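Local coordinates for Gp26 (Listeria phage P40, PDB 4JZ5), which probably hydrolyses the glycan strands of Listeria cell-wall peptidoglycan, as a phage endolysin whose catalytic domain belongs to glycosyl hydrolase family 25, at residues Leu168-Pro181 / Pro185-Gly198. Numbering follows the deposited sequence.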
ATOM      1  N   LEU A 168       7.321  -3.456  -6.929  1.00  5.51           N
ATOM      2  CA  LEU A 168       6.786  -2.135  -7.244  1.00  5.39           C
ATOM      3  C   LEU A 168       7.260  -1.069  -6.261  1.00  4.79           C
ATOM      4  O   LEU A 168       7.076  -1.201  -5.060  1.00  4.88           O
ATOM      5  CB  LEU A 168       5.259  -2.183  -7.266  1.00  6.64           C
ATOM      6  CG  LEU A 168       4.589  -1.065  -8.067  1.00  6.81           C
ATOM      7  CD1 LEU A 168       3.297  -1.567  -8.721  1.00 10.88           C
ATOM      8  CD2 LEU A 168       4.292   0.142  -7.196  1.00  8.10           C
ATOM      9  N   ARG A 169       7.879  -0.022  -6.798  1.00  4.93           N
ATOM     10  CA  ARG A 169       8.360   1.099  -5.992  1.00  5.13           C
ATOM     11  C   ARG A 169       7.255   2.120  -5.739  1.00  4.66           C
ATOM     12  O   ARG A 169       6.840   2.835  -6.655  1.00  5.39           O
ATOM     13  CB  ARG A 169       9.509   1.801  -6.705  1.00  6.09           C
ATOM     14  CG  ARG A 169      10.729   0.936  -6.978  1.00  6.51           C
ATOM     15  CD  ARG A 169      11.680   1.592  -7.976  1.00  8.11           C
ATOM     16  NE  ARG A 169      12.243   2.862  -7.514  1.00  8.09           N
ATOM     17  CZ  ARG A 169      13.372   2.992  -6.826  1.00  8.95           C
ATOM     18  NH1 ARG A 169      14.110   1.942  -6.502  1.00  9.55           N
ATOM     19  NH2 ARG A 169      13.768   4.206  -6.467  1.00  9.64           N
ATOM     20  N   TRP A 170       6.796   2.175  -4.495  1.00  4.34           N
ATOM     21  CA  TRP A 170       5.727   3.070  -4.079  1.00  4.55           C
ATOM     22  C   TRP A 170       6.373   4.120  -3.175  1.00  4.18           C
ATOM     23  O   TRP A 170       6.778   3.827  -2.046  1.00  5.17           O
ATOM     24  CB  TRP A 170       4.650   2.252  -3.375  1.00  4.48           C
ATOM     25  CG  TRP A 170       3.424   3.009  -2.988  1.00  4.50           C
ATOM     26  CD1 TRP A 170       3.085   4.290  -3.326  1.00  4.38           C
ATOM     27  CD2 TRP A 170       2.365   2.513  -2.175  1.00  4.13           C
ATOM     28  NE1 TRP A 170       1.876   4.607  -2.777  1.00  4.80           N
ATOM     29  CE2 TRP A 170       1.412   3.538  -2.058  1.00  4.34           C
ATOM     30  CE3 TRP A 170       2.131   1.298  -1.520  1.00  4.82           C
ATOM     31  CZ2 TRP A 170       0.255   3.390  -1.308  1.00  5.18           C
ATOM     32  CZ3 TRP A 170       0.978   1.150  -0.788  1.00  5.22           C
ATOM     33  CH2 TRP A 170       0.058   2.193  -0.674  1.00  6.01           C
ATOM     34  N   VAL A 171       6.524   5.330  -3.703  1.00  5.03           N
ATOM     35  CA  VAL A 171       7.317   6.364  -3.049  1.00  4.88           C
ATOM     36  C   VAL A 171       6.460   7.580  -2.731  1.00  4.87           C
ATOM     37  O   VAL A 171       5.738   8.080  -3.596  1.00  5.40           O
ATOM     38  CB  VAL A 171       8.504   6.795  -3.929  1.00  5.88           C
ATOM     39  CG1 VAL A 171       9.406   7.757  -3.170  1.00  6.76           C
ATOM     40  CG2 VAL A 171       9.304   5.579  -4.398  1.00  7.12           C
ATOM     41  N   ALA A 172       6.547   8.045  -1.488  1.00  5.19           N
ATOM     42  CA  ALA A 172       5.806   9.223  -1.057  1.00  5.12           C
ATOM     43  C   ALA A 172       6.648  10.483  -1.109  1.00  5.76           C
ATOM     44  O   ALA A 172       7.800  10.503  -0.664  1.00  6.15           O
ATOM     45  CB  ALA A 172       5.272   9.021   0.344  1.00  5.99           C
ATOM     46  N   ARG A 173       6.039  11.542  -1.628  1.00  5.76           N
ATOM     47  CA  ARG A 173       6.612  12.885  -1.562  1.00  6.58           C
ATOM     48  C   ARG A 173       5.471  13.861  -1.747  1.00  6.23           C
ATOM     49  O   ARG A 173       4.822  13.845  -2.793  1.00  6.21           O
ATOM     50  CB  ARG A 173       7.672  13.106  -2.635  1.00  7.37           C
ATOM     51  CG  ARG A 173       8.356  14.481  -2.554  1.00  9.95           C
ATOM     52  CD  ARG A 173       9.130  14.648  -1.253  1.00 11.90           C
ATOM     53  NE  ARG A 173       9.754  15.965  -1.145  1.00 14.53           N
ATOM     54  CZ  ARG A 173      10.926  16.303  -1.680  1.00 16.61           C
ATOM     55  NH1 ARG A 173      11.644  15.433  -2.374  1.00 15.97           N
ATOM     56  NH2 ARG A 173      11.388  17.535  -1.523  1.00 18.76           N
ATOM     57  N   TYR A 174       5.212  14.692  -0.744  1.00  6.65           N
ATOM     58  CA  TYR A 174       3.981  15.482  -0.708  1.00  7.03           C
ATOM     59  C   TYR A 174       4.141  16.949  -1.082  1.00  7.54           C
ATOM     60  O   TYR A 174       3.145  17.589  -1.413  1.00  7.42           O
ATOM     61  CB  TYR A 174       3.356  15.445   0.682  1.00  7.40           C
ATOM     62  CG  TYR A 174       3.005  14.085   1.226  1.00  6.65           C
ATOM     63  CD1 TYR A 174       2.819  12.983   0.396  1.00  6.08           C
ATOM     64  CD2 TYR A 174       2.846  13.901   2.590  1.00  7.42           C
ATOM     65  CE1 TYR A 174       2.485  11.752   0.923  1.00  5.98           C
ATOM     66  CE2 TYR A 174       2.505  12.678   3.110  1.00  8.09           C
ATOM     67  CZ  TYR A 174       2.339  11.604   2.279  1.00  5.99           C
ATOM     68  OH  TYR A 174       1.999  10.396   2.854  1.00  7.25           O
ATOM     69  N   GLY A 175       5.344  17.502  -1.009  1.00  7.97           N
ATOM     70  CA  GLY A 175       5.489  18.925  -1.258  1.00  9.67           C
ATOM     71  C   GLY A 175       4.633  19.747  -0.309  1.00  9.57           C
ATOM     72  O   GLY A 175       4.677  19.534   0.901  1.00 10.20           O
ATOM     73  N   VAL A 176       3.842  20.670  -0.852  1.00  8.97           N
ATOM     74  CA  VAL A 176       2.961  21.499  -0.029  1.00  9.45           C
ATOM     75  C   VAL A 176       1.834  20.703   0.624  1.00  9.88           C
ATOM     76  O   VAL A 176       1.179  21.205   1.534  1.00 10.46           O
ATOM     77  CB  VAL A 176       2.319  22.660  -0.817  1.00 10.82           C
ATOM     78  CG1 VAL A 176       3.377  23.675  -1.218  1.00 10.77           C
ATOM     79  CG2 VAL A 176       1.539  22.163  -2.018  1.00 11.99           C
ATOM     80  N   ASP A 177       1.617  19.477   0.151  1.00  8.51           N
ATOM     81  CA  ASP A 177       0.612  18.569   0.699  1.00  7.84           C
ATOM     82  C   ASP A 177      -0.763  19.226   0.718  1.00  8.27           C
ATOM     83  O   ASP A 177      -1.391  19.363   1.773  1.00  9.40           O
ATOM     84  CB  ASP A 177       0.997  18.073   2.091  1.00  7.58           C
ATOM     85  CG  ASP A 177       0.355  16.730   2.430  1.00  7.96           C
ATOM     86  OD1 ASP A 177      -0.281  16.122   1.546  1.00  7.55           O
ATOM     87  OD2 ASP A 177       0.487  16.292   3.590  1.00  9.13           O
ATOM     88  N   ASN A 178      -1.234  19.607  -0.462  1.00  8.87           N
ATOM     89  CA  ASN A 178      -2.469  20.379  -0.569  1.00  9.29           C
ATOM     90  C   ASN A 178      -3.545  19.665  -1.359  1.00  9.88           C
ATOM     91  O   ASN A 178      -4.470  20.305  -1.861  1.00 11.54           O
ATOM     92  CB  ASN A 178      -2.198  21.749  -1.198  1.00  9.59           C
ATOM     93  CG  ASN A 178      -1.891  21.662  -2.667  1.00 10.44           C
ATOM     94  OD1 ASN A 178      -1.586  20.595  -3.184  1.00 10.88           O
ATOM     95  ND2 ASN A 178      -1.946  22.800  -3.351  1.00 13.90           N
ATOM     96  N   GLY A 179      -3.439  18.345  -1.469  1.00  7.71           N
ATOM     97  CA  GLY A 179      -4.471  17.568  -2.122  1.00  8.68           C
ATOM     98  C   GLY A 179      -4.266  17.369  -3.609  1.00  8.73           C
ATOM     99  O   GLY A 179      -5.027  16.630  -4.240  1.00 10.29           O
ATOM    100  N   LYS A 180      -3.243  18.008  -4.168  1.00  9.07           N
ATOM    101  CA  LYS A 180      -2.947  17.915  -5.593  1.00  9.39           C
ATOM    102  C   LYS A 180      -1.471  17.595  -5.750  1.00  9.29           C
ATOM    103  O   LYS A 180      -0.682  17.844  -4.842  1.00  9.60           O
ATOM    104  CB  LYS A 180      -3.263  19.230  -6.303  1.00 11.56           C
ATOM    105  CG  LYS A 180      -4.729  19.604  -6.245  1.00 13.82           C
ATOM    106  CD  LYS A 180      -5.578  18.710  -7.119  1.00 22.22           C
ATOM    107  CE  LYS A 180      -7.044  19.117  -7.060  1.00 31.34           C
ATOM    108  NZ  LYS A 180      -7.892  18.328  -8.002  1.00 33.15           N
ATOM    109  N   PRO A 181      -1.071  17.048  -6.905  1.00  9.22           N
ATOM    110  CA  PRO A 181       0.352  16.768  -7.089  1.00  8.45           C
ATOM    111  C   PRO A 181       1.205  18.014  -6.872  1.00  9.11           C
ATOM    112  O   PRO A 181       0.855  19.109  -7.299  1.00 10.51           O
ATOM    113  CB  PRO A 181       0.426  16.269  -8.531  1.00 10.86           C
ATOM    114  CG  PRO A 181      -0.926  15.697  -8.799  1.00 10.95           C
ATOM    115  CD  PRO A 181      -1.879  16.582  -8.041  1.00 10.80           C
ATOM    116  N   PRO A 185       8.962  12.795  -6.205  1.00  8.68           N
ATOM    117  CA  PRO A 185      10.055  12.146  -5.487  1.00  8.91           C
ATOM    118  C   PRO A 185      11.401  12.455  -6.126  1.00 10.15           C
ATOM    119  O   PRO A 185      11.495  12.670  -7.329  1.00 10.79           O
ATOM    120  CB  PRO A 185       9.709  10.659  -5.600  1.00 10.11           C
ATOM    121  CG  PRO A 185       8.241  10.641  -5.769  1.00  9.32           C
ATOM    122  CD  PRO A 185       7.935  11.833  -6.620  1.00  8.35           C
ATOM    123  N   SER A 186      12.443  12.452  -5.312  1.00 10.09           N
ATOM    124  CA  SER A 186      13.788  12.683  -5.805  1.00 12.81           C
ATOM    125  C   SER A 186      14.415  11.421  -6.389  1.00 10.31           C
ATOM    126  O   SER A 186      15.542  11.463  -6.872  1.00 15.31           O
ATOM    127  CB  SER A 186      14.661  13.206  -4.675  1.00 12.87           C
ATOM    128  OG  SER A 186      14.936  12.181  -3.738  1.00 17.16           O
ATOM    129  N   ILE A 187      13.689  10.308  -6.313  1.00 10.21           N
ATOM    130  CA  ILE A 187      14.136   9.023  -6.822  1.00 10.10           C
ATOM    131  C   ILE A 187      13.082   8.481  -7.772  1.00  9.52           C
ATOM    132  O   ILE A 187      11.940   8.915  -7.738  1.00  9.64           O
ATOM    133  CB  ILE A 187      14.378   8.000  -5.676  1.00  9.65           C
ATOM    134  CG1 ILE A 187      13.091   7.749  -4.882  1.00  9.67           C
ATOM    135  CG2 ILE A 187      15.498   8.481  -4.765  1.00 11.98           C
ATOM    136  CD1 ILE A 187      13.259   6.754  -3.749  1.00 10.42           C
ATOM    137  N   PRO A 188      13.451   7.530  -8.625  1.00  9.77           N
ATOM    138  CA  PRO A 188      12.441   6.951  -9.515  1.00 10.88           C
ATOM    139  C   PRO A 188      11.335   6.256  -8.739  1.00  7.86           C
ATOM    140  O   PRO A 188      11.571   5.677  -7.668  1.00  9.01           O
ATOM    141  CB  PRO A 188      13.227   5.924 -10.323  1.00 12.81           C
ATOM    142  CG  PRO A 188      14.635   6.401 -10.263  1.00 15.44           C
ATOM    143  CD  PRO A 188      14.804   7.046  -8.932  1.00 13.03           C
ATOM    144  N   TYR A 189      10.130   6.313  -9.280  1.00  8.48           N
ATOM    145  CA  TYR A 189       8.992   5.666  -8.651  1.00  7.73           C
ATOM    146  C   TYR A 189       8.157   4.948  -9.691  1.00  6.25           C
ATOM    147  O   TYR A 189       8.182   5.282 -10.876  1.00  7.41           O
ATOM    148  CB  TYR A 189       8.115   6.694  -7.925  1.00  9.26           C
ATOM    149  CG  TYR A 189       7.393   7.656  -8.860  1.00  8.87           C
ATOM    150  CD1 TYR A 189       6.193   7.311  -9.458  1.00  9.42           C
ATOM    151  CD2 TYR A 189       7.921   8.908  -9.142  1.00 12.09           C
ATOM    152  CE1 TYR A 189       5.540   8.166 -10.315  1.00 11.36           C
ATOM    153  CE2 TYR A 189       7.273   9.776 -10.007  1.00 12.11           C
ATOM    154  CZ  TYR A 189       6.078   9.405 -10.575  1.00 12.10           C
ATOM    155  OH  TYR A 189       5.430  10.261 -11.437  1.00 16.02           O
ATOM    156  N   ASP A 190       7.400   3.957  -9.230  1.00  5.43           N
ATOM    157  CA  ASP A 190       6.339   3.352 -10.024  1.00  6.06           C
ATOM    158  C   ASP A 190       4.975   3.953  -9.642  1.00  5.91           C
ATOM    159  O   ASP A 190       4.187   4.332 -10.518  1.00  6.35           O
ATOM    160  CB  ASP A 190       6.319   1.837  -9.836  1.00  6.22           C
ATOM    161  CG  ASP A 190       7.584   1.165 -10.323  1.00  7.04           C
ATOM    162  OD1 ASP A 190       8.105   1.589 -11.370  1.00  8.95           O
ATOM    163  OD2 ASP A 190       8.057   0.241  -9.631  1.00  8.18           O
ATOM    164  N   LEU A 191       4.712   4.021  -8.346  1.00  5.49           N
ATOM    165  CA  LEU A 191       3.506   4.655  -7.817  1.00  4.87           C
ATOM    166  C   LEU A 191       3.956   5.788  -6.892  1.00  4.31           C
ATOM    167  O   LEU A 191       4.799   5.571  -6.033  1.00  5.14           O
ATOM    168  CB  LEU A 191       2.695   3.620  -7.045  1.00  5.08           C
ATOM    169  CG  LEU A 191       1.333   4.045  -6.488  1.00  4.80           C
ATOM    170  CD1 LEU A 191       0.362   4.448  -7.588  1.00  5.10           C
ATOM    171  CD2 LEU A 191       0.734   2.919  -5.645  1.00  5.74           C
ATOM    172  N   TRP A 192       3.423   6.997  -7.091  1.00  4.90           N
ATOM    173  CA  TRP A 192       3.814   8.190  -6.336  1.00  5.27           C
ATOM    174  C   TRP A 192       2.659   8.611  -5.445  1.00  4.26           C
ATOM    175  O   TRP A 192       1.582   8.938  -5.939  1.00  4.69           O
ATOM    176  CB  TRP A 192       4.165   9.303  -7.316  1.00  5.53           C
ATOM    177  CG  TRP A 192       4.326  10.698  -6.772  1.00  5.46           C
ATOM    178  CD1 TRP A 192       4.712  11.096  -5.529  1.00  5.98           C
ATOM    179  CD2 TRP A 192       4.110  11.880  -7.527  1.00  6.15           C
ATOM    180  NE1 TRP A 192       4.733  12.483  -5.463  1.00  6.34           N
ATOM    181  CE2 TRP A 192       4.370  12.982  -6.686  1.00  6.55           C
ATOM    182  CE3 TRP A 192       3.704  12.116  -8.837  1.00  7.01           C
ATOM    183  CZ2 TRP A 192       4.229  14.303  -7.119  1.00  8.23           C
ATOM    184  CZ3 TRP A 192       3.571  13.422  -9.267  1.00  9.06           C
ATOM    185  CH2 TRP A 192       3.837  14.497  -8.411  1.00  8.73           C
ATOM    186  N   GLN A 193       2.886   8.558  -4.141  1.00  4.36           N
ATOM    187  CA  GLN A 193       1.927   9.099  -3.174  1.00  4.79           C
ATOM    188  C   GLN A 193       2.215  10.583  -3.015  1.00  4.64           C
ATOM    189  O   GLN A 193       3.224  10.964  -2.429  1.00  5.20           O
ATOM    190  CB  GLN A 193       2.024   8.375  -1.851  1.00  4.51           C
ATOM    191  CG  GLN A 193       0.843   8.625  -0.943  1.00  4.53           C
ATOM    192  CD  GLN A 193       1.076   7.981   0.390  1.00  4.80           C
ATOM    193  OE1 GLN A 193       1.965   8.388   1.134  1.00  5.41           O
ATOM    194  NE2 GLN A 193       0.338   6.924   0.680  1.00  5.86           N
ATOM    195  N   TYR A 194       1.347  11.408  -3.597  1.00  4.99           N
ATOM    196  CA  TYR A 194       1.656  12.818  -3.770  1.00  5.19           C
ATOM    197  C   TYR A 194       1.015  13.744  -2.741  1.00  5.13           C
ATOM    198  O   TYR A 194       1.375  14.915  -2.650  1.00  6.06           O
ATOM    199  CB  TYR A 194       1.331  13.278  -5.188  1.00  6.07           C
ATOM    200  CG  TYR A 194      -0.113  13.161  -5.624  1.00  6.02           C
ATOM    201  CD1 TYR A 194      -1.047  14.112  -5.252  1.00  6.44           C
ATOM    202  CD2 TYR A 194      -0.529  12.122  -6.449  1.00  6.00           C
ATOM    203  CE1 TYR A 194      -2.345  14.023  -5.667  1.00  6.21           C
ATOM    204  CE2 TYR A 194      -1.834  12.036  -6.879  1.00  7.37           C
ATOM    205  CZ  TYR A 194      -2.737  12.994  -6.497  1.00  6.60           C
ATOM    206  OH  TYR A 194      -4.036  12.891  -6.943  1.00  7.72           O
ATOM    207  N   THR A 195       0.073  13.233  -1.958  1.00  5.34           N
ATOM    208  CA  THR A 195      -0.526  14.009  -0.886  1.00  5.40           C
ATOM    209  C   THR A 195      -1.150  13.080   0.139  1.00  5.83           C
ATOM    210  O   THR A 195      -1.534  11.949  -0.198  1.00  5.92           O
ATOM    211  CB  THR A 195      -1.606  14.990  -1.435  1.00  6.43           C
ATOM    212  OG1 THR A 195      -2.046  15.880  -0.408  1.00  6.08           O
ATOM    213  CG2 THR A 195      -2.807  14.255  -1.995  1.00  7.09           C
ATOM    214  N   SER A 196      -1.248  13.572   1.371  1.00  6.55           N
ATOM    215  CA  SER A 196      -2.008  12.917   2.426  1.00  6.19           C
ATOM    216  C   SER A 196      -3.315  13.663   2.692  1.00  6.99           C
ATOM    217  O   SER A 196      -4.071  13.275   3.590  1.00  8.06           O
ATOM    218  CB  SER A 196      -1.191  12.849   3.715  1.00  7.41           C
ATOM    219  OG  SER A 196      -1.014  14.133   4.310  1.00  9.37           O
ATOM    220  N   LYS A 197      -3.590  14.709   1.914  1.00  6.26           N
ATOM    221  CA  LYS A 197      -4.719  15.596   2.191  1.00  6.62           C
ATOM    222  C   LYS A 197      -5.649  15.693   0.995  1.00  6.15           C
ATOM    223  O   LYS A 197      -6.239  16.743   0.729  1.00  7.14           O
ATOM    224  CB  LYS A 197      -4.217  16.991   2.583  1.00  8.61           C
ATOM    225  CG  LYS A 197      -3.304  16.995   3.782  1.00 10.83           C
ATOM    226  CD  LYS A 197      -3.948  16.434   5.025  1.00 17.39           C
ATOM    227  CE  LYS A 197      -3.003  16.578   6.218  1.00 23.94           C
ATOM    228  NZ  LYS A 197      -3.551  15.995   7.470  1.00 31.77           N
ATOM    229  N   GLY A 198      -5.799  14.581   0.288  1.00  5.86           N
ATOM    230  CA  GLY A 198      -6.737  14.531  -0.808  1.00  6.51           C
ATOM    231  C   GLY A 198      -8.161  14.801  -0.379  1.00  6.40           C
ATOM    232  O   GLY A 198      -8.551  14.537   0.768  1.00  6.67           O
TER
HETATM  233  O   HOH W   1       3.442  16.003  -4.336  1.00  7.73           O
HETATM  234  O   HOH W   2      -5.322  15.332  -6.825  1.00 14.00           O
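V171 gives its backbone N to L191 O and takes Q193 N on its own O, and with L191 N to R169 O and R173 N to Q193 O this pairs strands 169-172 and 191-195 in parallel. Just past the end of strand 169-172, R173 O takes the indole NE1 of W192 at 3.0 Å, nearly in the ring plane and on a carbonyl lone pair; tryptophan suits the place because its N-H can serve a backbone carbonyl while the ring stays in the packing. At the other end a side chain again meets the backbone, D190 OD2 receiving R169 N at 2.9 Å on the anti side. NE and NH2 of R169 grip P188 O side-on, the oxygen lying in the guanidinium plane, while NH1 pairs with D162.

On the face carrying W170, L191 and Q193, L191 CD2 sits over the five-membered ring of W170, 3.5 Å from its centroid. Q193 is extended, CG anti to the backbone N (chi1 -165°), and OE1 meets Y174 OH at 2.6 Å; Y150 OH also bonds OE1, and NE2 binds D27. Across the sheet, V171 packs its two methyl branches against P185, I187 and Y189 CB. Further along, the puckered pyrrolidine of P181 sets CG over the centre of the Y194 ring, a CH-pi contact 3.8 Å from its centroid.

Carboxylate chemistry holds the following turn, where the two oxygens of D177 serve three donors. OD1 accepts S196 N and T195 OG1, the latter at 2.6 Å, and OD2 accepts S196 OG at 2.7 Å. T195 OG1 in turn accepts G179 N; glycine suits this position, whose backbone has a positive phi (91°) and passes close to K197 O.

The contact thus joins neighbouring strands of the curled, barrel-like sheet of this family. Multiple acceptance at D177 would probably stabilise its negative charge, and the amide of Q193, bonded at both ends, has its rotation fixed.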